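Local atomic coordinates of phospholipase C-beta (PLC-beta) (PDB entry 3QR0), a protein that belongs to the beta class of phospholipase C and joins PH, EF-hand-like, TIM-barrel and C2 domains in one chain that carries a bound calcium ion. Residues Leu67-Cys75 / Lys131-Tyr142; Gly728-Met736 / Val748-Leu758. One frame throughout, in Å; residues are numbered along the deposited sequence. Where two conformers were deposited one is given.

How the contacts relate
The two contacts come in series along one chain: contact 1 closes before contact 2 opens. Contact 1 lies in the PH domain and sets helix 127-141 against strand 70-75, at one edge of its sheet. Contact 2 lies at the C2 domain and joins the edge strands of its two antiparallel sheets. Their centres are about 22 Å apart, yet their ends touch. The 748-758 segment reaches the PH domain with Arg-756 and Pro-757. Arg-756 NH1 probably hydrogen-bonds Ala-68 O, and Tyr-69 OH probably hydrogen-bonds Pro-757 O. Arg-756 also packs on the Tyr-142 ring. The chain just after the turn of contact 2 therefore forms part of the interface between the PH and C2 domains.

Contact 1 (Leu67-Cys75 / Lys131-Tyr142); sequences LAYVRDIRC and KKWSEEVFSYAY
In Ile-73 a chi1 of 176° puts CG1 opposite the backbone N and leaves CG2 between N and the carbonyl carbon, facing the helix. There CG2 meets Phe-138 CB at 3.8 Å, while CD1 runs on to Val-137 CB at 4.0 Å. This is the PH-domain packing of a C-terminal helix, 127-141, on a beta-sheet. Here it lies along edge strand 70-75, nearly antiparallel at 168°. Leu-67 extends the apolar seam. Its CD2 lies 3.9 Å from Val-137 CG1, and its CD1 sits by Tyr-140 CB and the edge of that ring. Val-70 CG1 packs 3.9 Å from Ala-141 CB. The Phe-138 ring swings out to Asp-72, whose OD1 approaches CE1 obliquely at 3.3 Å, with the two planes 62° apart. Arg-74 grips Asp-72 OD2 side-on through NE and NH2, and NH2 also forms a salt bridge with Glu-354. Lys-406 pairs with Asp-72 OD1. Arg-71 and Asp-72 form a classic beta bulge opposite Cys-109. Arg-71 NH2 hydrogen-bonds Ser-754 OG of contact 2. At the helix end, Tyr-142 OH donates a short 2.5 Å bond to a lone pair of Arg-71 O, and water 2, 2.8 Å from Tyr-142 OH, links that hydroxyl to Arg-71 NH1.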
loop_
_atom_site.group_PDB
_atom_site.type_symbol
_atom_site.label_atom_id
_atom_site.label_comp_id
_atom_site.label_asym_id
_atom_site.label_seq_id
_atom_site.Cartn_x
_atom_site.Cartn_y
_atom_site.Cartn_z
ATOM N N LEU A 67 4.797 10.696 11.129
ATOM C CA LEU A 67 4.864 10.810 9.673
ATOM C C LEU A 67 4.403 9.535 8.951
ATOM O O LEU A 67 4.139 9.570 7.748
ATOM C CB LEU A 67 6.274 11.196 9.224
ATOM C CG LEU A 67 6.754 12.586 9.650
ATOM C CD1 LEU A 67 8.122 12.876 9.063
ATOM C CD2 LEU A 67 5.763 13.673 9.240
ATOM N N ALA A 68 4.280 8.433 9.693
ATOM C CA ALA A 68 3.689 7.198 9.174
ATOM C C ALA A 68 2.254 7.391 8.659
ATOM O O ALA A 68 1.797 6.619 7.825
ATOM C CB ALA A 68 3.715 6.110 10.238
ATOM N N TYR A 69 1.549 8.402 9.163
ATOM C CA TYR A 69 0.167 8.654 8.751
ATOM C C TYR A 69 -0.020 9.995 8.031
ATOM O O TYR A 69 -1.144 10.393 7.740
ATOM C CB TYR A 69 -0.749 8.517 9.966
ATOM C CG TYR A 69 -0.450 7.241 10.732
ATOM C CD1 TYR A 69 -0.599 5.998 10.123
ATOM C CD2 TYR A 69 0.021 7.278 12.041
ATOM C CE1 TYR A 69 -0.297 4.825 10.799
ATOM C CE2 TYR A 69 0.326 6.108 12.728
ATOM C CZ TYR A 69 0.165 4.888 12.103
ATOM O OH TYR A 69 0.459 3.725 12.779
ATOM N N VAL A 70 1.081 10.676 7.720
ATOM C CA VAL A 70 1.012 11.905 6.933
ATOM C C VAL A 70 0.760 11.522 5.475
ATOM O O VAL A 70 1.416 10.626 4.933
ATOM C CB VAL A 70 2.284 12.767 7.079
ATOM C CG1 VAL A 70 2.359 13.812 5.969
ATOM C CG2 VAL A 70 2.302 13.433 8.460
ATOM N N ARG A 71 -0.219 12.184 4.866
ATOM C CA ARG A 71 -0.677 11.851 3.515
ATOM C C ARG A 71 -0.184 12.839 2.481
ATOM O O ARG A 71 0.167 12.467 1.361
ATOM C CB ARG A 71 -2.208 11.801 3.490
ATOM C CG ARG A 71 -2.801 10.735 4.401
ATOM C CD ARG A 71 -2.469 9.345 3.920
ATOM N NE ARG A 71 -2.818 8.313 4.892
ATOM C CZ ARG A 71 -2.761 7.004 4.657
ATOM N NH1 ARG A 71 -2.381 6.539 3.474
ATOM N NH2 ARG A 71 -3.098 6.152 5.613
ATOM N N ASP A 72 -0.168 14.111 2.846
ATOM C CA ASP A 72 0.344 15.127 1.960
ATOM C C ASP A 72 0.758 16.349 2.759
ATOM O O ASP A 72 0.294 16.561 3.880
ATOM C CB ASP A 72 -0.717 15.509 0.923
ATOM C CG ASP A 72 -0.115 16.007 -0.389
ATOM O OD1 ASP A 72 1.126 16.155 -0.495
ATOM O OD2 ASP A 72 -0.900 16.260 -1.325
ATOM N N ILE A 73 1.662 17.122 2.171
ATOM C CA ILE A 73 2.008 18.437 2.659
ATOM C C ILE A 73 2.127 19.317 1.426
ATOM O O ILE A 73 2.769 18.937 0.442
ATOM C CB ILE A 73 3.294 18.438 3.528
ATOM C CG1 ILE A 73 3.665 19.866 3.938
ATOM C CG2 ILE A 73 4.445 17.735 2.819
ATOM C CD1 ILE A 73 4.701 19.934 5.045
ATOM N N ARG A 74 1.462 20.469 1.474
ATOM C CA ARG A 74 1.343 21.363 0.322
ATOM C C ARG A 74 1.713 22.776 0.717
ATOM O O ARG A 74 1.538 23.165 1.868
ATOM C CB ARG A 74 -0.095 21.369 -0.191
ATOM C CG ARG A 74 -0.577 20.031 -0.663
ATOM C CD ARG A 74 -2.084 19.926 -0.683
ATOM N NE ARG A 74 -2.465 18.523 -0.769
ATOM C CZ ARG A 74 -3.699 18.053 -0.617
ATOM N NH1 ARG A 74 -4.723 18.873 -0.400
ATOM N NH2 ARG A 74 -3.901 16.745 -0.699
ATOM N N CYS A 75 2.212 23.545 -0.241
ATOM C CA CYS A 75 2.561 24.934 0.012
ATOM C C CYS A 75 2.154 25.823 -1.149
ATOM O O CYS A 75 1.751 25.338 -2.206
ATOM C CB CYS A 75 4.060 25.070 0.284
ATOM S SG CYS A 75 5.124 24.687 -1.137
ATOM N N LYS A 131 8.411 25.934 1.124
ATOM C CA LYS A 131 8.752 24.995 0.057
ATOM C C LYS A 131 9.678 23.894 0.567
ATOM O O LYS A 131 9.413 22.711 0.352
ATOM C CB LYS A 131 9.395 25.730 -1.127
ATOM C CG LYS A 131 9.678 24.843 -2.333
ATOM C CD LYS A 131 10.132 25.668 -3.531
ATOM C CE LYS A 131 10.528 24.778 -4.702
ATOM N NZ LYS A 131 11.051 25.581 -5.844
ATOM N N LYS A 132 10.752 24.279 1.253
ATOM C CA LYS A 132 11.715 23.304 1.774
ATOM C C LYS A 132 11.057 22.280 2.700
ATOM O O LYS A 132 11.304 21.081 2.567
ATOM C CB LYS A 132 12.869 23.993 2.506
ATOM C CG LYS A 132 13.939 23.020 2.996
ATOM C CD LYS A 132 15.342 23.599 2.893
ATOM C CE LYS A 132 16.415 22.508 2.972
ATOM N NZ LYS A 132 16.245 21.432 1.951
ATOM N N TRP A 133 10.227 22.747 3.632
ATOM C CA TRP A 133 9.528 21.832 4.548
ATOM C C TRP A 133 8.574 20.904 3.800
ATOM O O TRP A 133 8.495 19.720 4.102
ATOM C CB TRP A 133 8.775 22.591 5.646
ATOM C CG TRP A 133 9.657 22.983 6.771
ATOM C CD1 TRP A 133 10.515 24.038 6.806
ATOM C CD2 TRP A 133 9.780 22.325 8.035
ATOM N NE1 TRP A 133 11.165 24.081 8.008
ATOM C CE2 TRP A 133 10.733 23.039 8.784
ATOM C CE3 TRP A 133 9.173 21.204 8.609
ATOM C CZ2 TRP A 133 11.101 22.666 10.078
ATOM C CZ3 TRP A 133 9.540 20.836 9.901
ATOM C CH2 TRP A 133 10.492 21.566 10.617
ATOM N N SER A 134 7.861 21.449 2.820
ATOM C CA SER A 134 6.918 20.663 2.032
ATOM C C SER A 134 7.611 19.535 1.269
ATOM O O SER A 134 7.129 18.404 1.256
ATOM C CB SER A 134 6.158 21.559 1.051
ATOM O OG SER A 134 5.039 20.869 0.517
ATOM N N GLU A 135 8.745 19.843 0.643
ATOM C CA GLU A 135 9.494 18.838 -0.109
ATOM C C GLU A 135 10.128 17.792 0.803
ATOM O O GLU A 135 10.101 16.605 0.498
ATOM C CB GLU A 135 10.567 19.494 -0.974
ATOM C CG GLU A 135 9.977 20.317 -2.101
ATOM C CD GLU A 135 11.021 21.056 -2.907
ATOM O OE1 GLU A 135 11.950 21.640 -2.300
ATOM O OE2 GLU A 135 10.901 21.067 -4.152
ATOM N N GLU A 136 10.687 18.236 1.920
ATOM C CA GLU A 136 11.377 17.327 2.834
ATOM C C GLU A 136 10.406 16.394 3.542
ATOM O O GLU A 136 10.599 15.177 3.537
ATOM C CB GLU A 136 12.205 18.109 3.860
ATOM C CG GLU A 136 13.464 18.754 3.283
ATOM C CD GLU A 136 14.454 17.748 2.714
ATOM O OE1 GLU A 136 14.619 16.658 3.303
ATOM O OE2 GLU A 136 15.079 18.061 1.674
ATOM N N VAL A 137 9.360 16.962 4.139
ATOM C CA VAL A 137 8.394 16.171 4.900
ATOM C C VAL A 137 7.658 15.162 4.012
ATOM O O VAL A 137 7.426 14.029 4.430
ATOM C CB VAL A 137 7.387 17.067 5.644
ATOM C CG1 VAL A 137 6.281 16.230 6.277
ATOM C CG2 VAL A 137 8.107 17.884 6.702
ATOM N N PHE A 138 7.304 15.566 2.792
ATOM C CA PHE A 138 6.664 14.641 1.865
ATOM C C PHE A 138 7.576 13.436 1.603
ATOM O O PHE A 138 7.126 12.293 1.669
ATOM C CB PHE A 138 6.297 15.319 0.542
ATOM C CG PHE A 138 5.438 14.463 -0.347
ATOM C CD1 PHE A 138 4.054 14.493 -0.229
ATOM C CD2 PHE A 138 6.011 13.609 -1.280
ATOM C CE1 PHE A 138 3.244 13.685 -1.035
ATOM C CE2 PHE A 138 5.213 12.797 -2.092
ATOM C CZ PHE A 138 3.821 12.842 -1.969
ATOM N N SER A 139 8.854 13.695 1.325
ATOM C CA SER A 139 9.800 12.613 1.060
ATOM C C SER A 139 9.923 11.654 2.254
ATOM O O SER A 139 10.066 10.456 2.049
ATOM C CB SER A 139 11.180 13.148 0.623
ATOM O OG SER A 139 11.898 13.707 1.709
ATOM N N TYR A 140 9.832 12.163 3.486
ATOM C CA TYR A 140 9.922 11.299 4.673
ATOM C C TYR A 140 8.669 10.452 4.856
ATOM O O TYR A 140 8.762 9.309 5.293
ATOM C CB TYR A 140 10.152 12.083 5.977
ATOM C CG TYR A 140 11.228 13.137 5.938
ATOM C CD1 TYR A 140 12.395 12.967 5.191
ATOM C CD2 TYR A 140 11.095 14.296 6.682
ATOM C CE1 TYR A 140 13.380 13.963 5.168
ATOM C CE2 TYR A 140 12.061 15.279 6.670
ATOM C CZ TYR A 140 13.197 15.115 5.918
ATOM O OH TYR A 140 14.139 16.121 5.923
ATOM N N ALA A 141 7.508 11.029 4.544
ATOM C CA ALA A 141 6.230 10.336 4.671
ATOM C C ALA A 141 6.083 9.225 3.647
ATOM O O ALA A 141 5.378 8.249 3.904
ATOM C CB ALA A 141 5.058 11.320 4.539
ATOM N N TYR A 142 6.720 9.384 2.483
ATOM C CA TYR A 142 6.651 8.378 1.417
ATOM C C TYR A 142 7.959 7.619 1.227
ATOM O O TYR A 142 8.187 7.015 0.185
ATOM C CB TYR A 142 6.168 9.028 0.112
ATOM C CG TYR A 142 4.696 9.334 0.209
ATOM C CD1 TYR A 142 3.751 8.431 -0.252
ATOM C CD2 TYR A 142 4.251 10.480 0.844
ATOM C CE1 TYR A 142 2.389 8.687 -0.126
ATOM C CE2 TYR A 142 2.891 10.745 0.984
ATOM C CZ TYR A 142 1.967 9.846 0.494
ATOM O OH TYR A 142 0.624 10.104 0.629
HETATM O O HOH W 1 5.338 7.509 6.319
HETATM O O HOH W 2 -1.165 7.998 1.011
HETATM O O HOH W 3 5.173 18.237 -1.464
#

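Contact 2 (Gly728-Met736 / Val748-Leu758); sequences GKFIGHRVM and VPLRNESNRPL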
loop_
_atom_site.group_PDB
_atom_site.type_symbol
_atom_site.label_atom_id
_atom_site.label_comp_id
_atom_site.label_asym_id
_atom_site.label_seq_id
_atom_site.Cartn_x
_atom_site.Cartn_y
_atom_site.Cartn_z
ATOM N N GLY A 728 -13.374 -10.422 16.489
ATOM C CA GLY A 728 -13.262 -10.285 15.046
ATOM C C GLY A 728 -12.815 -8.909 14.589
ATOM O O GLY A 728 -12.718 -8.668 13.391
ATOM N N LYS A 729 -12.538 -8.007 15.527
ATOM C CA LYS A 729 -12.090 -6.662 15.178
ATOM C C LYS A 729 -10.682 -6.705 14.591
ATOM O O LYS A 729 -9.770 -7.277 15.181
ATOM C CB LYS A 729 -12.115 -5.745 16.401
ATOM C CG LYS A 729 -11.864 -4.277 16.087
ATOM C CD LYS A 729 -12.065 -3.427 17.332
ATOM C CE LYS A 729 -12.101 -1.937 17.012
ATOM N NZ LYS A 729 -10.790 -1.428 16.524
ATOM N N PHE A 730 -10.526 -6.092 13.425
ATOM C CA PHE A 730 -9.256 -6.051 12.713
ATOM C C PHE A 730 -8.194 -5.284 13.500
ATOM O O PHE A 730 -8.468 -4.208 14.024
ATOM C CB PHE A 730 -9.485 -5.377 11.362
ATOM C CG PHE A 730 -8.259 -5.278 10.508
ATOM C CD1 PHE A 730 -7.867 -6.343 9.716
ATOM C CD2 PHE A 730 -7.519 -4.104 10.466
ATOM C CE1 PHE A 730 -6.746 -6.245 8.908
ATOM C CE2 PHE A 730 -6.398 -4.001 9.663
ATOM C CZ PHE A 730 -6.014 -5.072 8.884
ATOM N N ILE A 731 -6.985 -5.840 13.581
ATOM C CA ILE A 731 -5.863 -5.156 14.226
ATOM C C ILE A 731 -4.853 -4.722 13.171
ATOM O O ILE A 731 -4.531 -3.536 13.052
ATOM C CB ILE A 731 -5.166 -6.051 15.266
ATOM C CG1 ILE A 731 -6.100 -6.322 16.446
ATOM C CG2 ILE A 731 -3.875 -5.404 15.749
ATOM C CD1 ILE A 731 -5.597 -7.407 17.363
ATOM N N GLY A 732 -4.349 -5.689 12.415
ATOM C CA GLY A 732 -3.380 -5.415 11.366
ATOM C C GLY A 732 -3.185 -6.601 10.447
ATOM O O GLY A 732 -3.670 -7.703 10.719
ATOM N N HIS A 733 -2.481 -6.369 9.346
ATOM C CA HIS A 733 -2.214 -7.414 8.382
ATOM C C HIS A 733 -0.886 -7.179 7.675
ATOM O O HIS A 733 -0.234 -6.148 7.861
ATOM C CB HIS A 733 -3.357 -7.490 7.359
ATOM C CG HIS A 733 -3.253 -6.481 6.260
ATOM N ND1 HIS A 733 -3.312 -6.826 4.929
ATOM C CD2 HIS A 733 -3.063 -5.139 6.294
ATOM C CE1 HIS A 733 -3.163 -5.739 4.188
ATOM N NE2 HIS A 733 -3.015 -4.702 4.993
ATOM N N ARG A 734 -0.491 -8.150 6.864
ATOM C CA ARG A 734 0.668 -8.004 5.991
ATOM C C ARG A 734 0.519 -8.912 4.776
ATOM O O ARG A 734 0.271 -10.107 4.925
ATOM C CB ARG A 734 1.958 -8.326 6.750
ATOM C CG ARG A 734 3.242 -7.984 5.997
ATOM C CD ARG A 734 3.407 -6.486 5.799
ATOM N NE ARG A 734 4.630 -6.189 5.050
ATOM C CZ ARG A 734 5.806 -5.878 5.590
ATOM N NH1 ARG A 734 5.960 -5.781 6.911
ATOM N NH2 ARG A 734 6.843 -5.644 4.792
ATOM N N VAL A 735 0.665 -8.332 3.583
ATOM C CA VAL A 735 0.599 -9.069 2.328
ATOM C C VAL A 735 2.022 -9.338 1.840
ATOM O O VAL A 735 2.840 -8.420 1.759
ATOM C CB VAL A 735 -0.192 -8.275 1.261
ATOM C CG1 VAL A 735 -0.118 -8.955 -0.101
ATOM C CG2 VAL A 735 -1.648 -8.123 1.686
ATOM N N MET A 736 2.309 -10.602 1.536
ATOM C CA MET A 736 3.624 -11.025 1.084
ATOM C C MET A 736 3.488 -11.775 -0.246
ATOM O O MET A 736 3.107 -12.940 -0.261
ATOM C CB MET A 736 4.265 -11.930 2.136
ATOM C CG MET A 736 4.632 -11.208 3.428
ATOM S SD MET A 736 5.187 -12.349 4.712
ATOM C CE MET A 736 3.626 -13.080 5.193
ATOM N N VAL A 748 7.291 -9.783 11.236
ATOM C CA VAL A 748 6.387 -9.278 10.219
ATOM C C VAL A 748 5.666 -8.054 10.781
ATOM O O VAL A 748 4.593 -8.188 11.369
ATOM C CB VAL A 748 5.359 -10.368 9.824
ATOM C CG1 VAL A 748 4.495 -9.902 8.656
ATOM C CG2 VAL A 748 6.066 -11.670 9.478
ATOM N N PRO A 749 6.274 -6.856 10.642
ATOM C CA PRO A 749 5.573 -5.648 11.076
ATOM C C PRO A 749 4.219 -5.524 10.392
ATOM O O PRO A 749 4.113 -5.700 9.173
ATOM C CB PRO A 749 6.517 -4.517 10.654
ATOM C CG PRO A 749 7.876 -5.160 10.653
ATOM C CD PRO A 749 7.644 -6.563 10.182
ATOM N N LEU A 750 3.190 -5.252 11.181
ATOM C CA LEU A 750 1.827 -5.199 10.669
ATOM C C LEU A 750 1.460 -3.837 10.082
ATOM O O LEU A 750 1.992 -2.798 10.484
ATOM C CB LEU A 750 0.843 -5.566 11.775
ATOM C CG LEU A 750 0.973 -6.985 12.319
ATOM C CD1 LEU A 750 0.038 -7.177 13.522
ATOM C CD2 LEU A 750 0.667 -8.010 11.229
ATOM N N ARG A 751 0.533 -3.871 9.132
ATOM C CA ARG A 751 0.030 -2.700 8.435
ATOM C C ARG A 751 -1.461 -2.546 8.684
ATOM O O ARG A 751 -2.162 -3.532 8.965
ATOM C CB ARG A 751 0.252 -2.864 6.933
ATOM C CG ARG A 751 1.689 -3.142 6.555
ATOM C CD ARG A 751 2.509 -1.888 6.666
ATOM N NE ARG A 751 3.923 -2.108 6.372
ATOM C CZ ARG A 751 4.426 -2.339 5.161
ATOM N NH1 ARG A 751 3.643 -2.413 4.090
ATOM N NH2 ARG A 751 5.733 -2.505 5.022
ATOM N N ASN A 752 -1.950 -1.311 8.598
ATOM C CA ASN A 752 -3.389 -1.080 8.648
ATOM C C ASN A 752 -3.990 -1.328 7.261
ATOM O O ASN A 752 -3.293 -1.795 6.358
ATOM C CB ASN A 752 -3.739 0.300 9.240
ATOM C CG ASN A 752 -3.241 1.470 8.411
ATOM O OD1 ASN A 752 -2.990 1.361 7.211
ATOM N ND2 ASN A 752 -3.105 2.619 9.067
ATOM N N GLU A 753 -5.275 -1.035 7.098
ATOM C CA GLU A 753 -5.979 -1.347 5.845
ATOM C C GLU A 753 -5.441 -0.562 4.658
ATOM O O GLU A 753 -5.458 -1.059 3.529
ATOM C CB GLU A 753 -7.478 -1.085 5.976
ATOM C CG GLU A 753 -8.191 -1.956 6.985
ATOM C CD GLU A 753 -8.286 -1.318 8.361
ATOM O OE1 GLU A 753 -7.408 -0.494 8.719
ATOM O OE2 GLU A 753 -9.244 -1.652 9.088
ATOM N N SER A 754 -4.951 0.654 4.910
ATOM C CA SER A 754 -4.345 1.484 3.856
ATOM C C SER A 754 -2.880 1.120 3.593
ATOM O O SER A 754 -2.196 1.794 2.823
ATOM C CB SER A 754 -4.449 2.973 4.207
ATOM O OG SER A 754 -3.597 3.316 5.287
ATOM N N ASN A 755 -2.413 0.057 4.246
ATOM C CA ASN A 755 -1.042 -0.438 4.137
ATOM C C ASN A 755 0.014 0.494 4.729
ATOM O O ASN A 755 1.171 0.452 4.325
ATOM C CB ASN A 755 -0.675 -0.813 2.687
ATOM C CG ASN A 755 0.394 -1.910 2.615
ATOM O OD1 ASN A 755 0.421 -2.827 3.442
ATOM N ND2 ASN A 755 1.274 -1.818 1.628
ATOM N N ARG A 756 -0.373 1.320 5.697
ATOM C CA ARG A 756 0.604 2.083 6.468
ATOM C C ARG A 756 0.944 1.328 7.756
ATOM O O ARG A 756 0.105 0.596 8.289
ATOM C CB ARG A 756 0.098 3.498 6.773
ATOM C CG ARG A 756 0.065 4.429 5.549
ATOM C CD ARG A 756 1.472 4.702 5.018
ATOM N NE ARG A 756 1.501 5.678 3.930
ATOM C CZ ARG A 756 1.585 6.999 4.081
ATOM N NH1 ARG A 756 1.637 7.557 5.287
ATOM N NH2 ARG A 756 1.606 7.777 3.005
ATOM N N PRO A 757 2.175 1.511 8.269
ATOM C CA PRO A 757 2.615 0.764 9.449
ATOM C C PRO A 757 1.809 1.070 10.715
ATOM O O PRO A 757 1.513 2.231 11.007
ATOM C CB PRO A 757 4.078 1.213 9.640
ATOM C CG PRO A 757 4.457 1.950 8.421
ATOM C CD PRO A 757 3.203 2.460 7.802
ATOM N N LEU A 758 1.459 0.024 11.452
ATOM C CA LEU A 758 0.957 0.184 12.811
ATOM C C LEU A 758 2.057 0.701 13.734
ATOM O O LEU A 758 1.769 1.356 14.728
ATOM C CB LEU A 758 0.428 -1.148 13.364
ATOM C CG LEU A 758 -1.047 -1.459 13.138
ATOM C CD1 LEU A 758 -1.330 -1.607 11.670
ATOM C CD2 LEU A 758 -1.442 -2.720 13.905
HETATM O O HOH W 4 -3.273 -2.813 2.751
HETATM O O HOH W 5 1.089 -5.540 3.310
#
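His-733 and Arg-751 make a single antiparallel hydrogen-bonded pair, His-733 N to Arg-751 O at 2.9 Å and Arg-751 N to His-733 O at 2.7 Å, where strands 730-736 and 748-751 run at 118° to each other. The two strands are edge strands of the two sheets of a C2-type beta-sandwich, and the pair ties the sheets together at this point. Ile-731 and Gly-732 form a classic beta bulge opposite Val-723, just ahead of it.

Two arginines stack beside the pair. Arg-734 bends at chi2 (66°), and its CB and CG pack on Val-748 CG1. Its NH1 then reaches Pro-749 O at 2.9 Å, on a lone pair in the carbonyl plane. The bond helps fix the guanidinium, which lies flat on that of Arg-751 with centres 3.8 Å apart and planes at 21°. The like charges are probably eased by Glu-615, which forms a salt bridge with Arg-751 NH1.

Past the strand, the chain makes a type I turn from Asn-752 to Asn-755. His-733 turns the edge of its imidazole to this turn. NE2 gives a weak bond to Asn-752 O at 3.2 Å and also meets water 4, which donates to Glu-753 O. On the other ring nitrogen, ND1 is hydrogen-bonded with Arg-720 NE. Glu-753, bent at chi2, runs past Phe-730 in the opposite direction and brings OE2 to 3.3 Å from Phe-730 CD2. Leu-758 sets CD2 against Ile-731 O and the Ile-731 side chain. Water 5 adds a last bridge, accepting from Val-735 N at 2.8 Å and donating to Asn-755 OD1 at 2.8 Å.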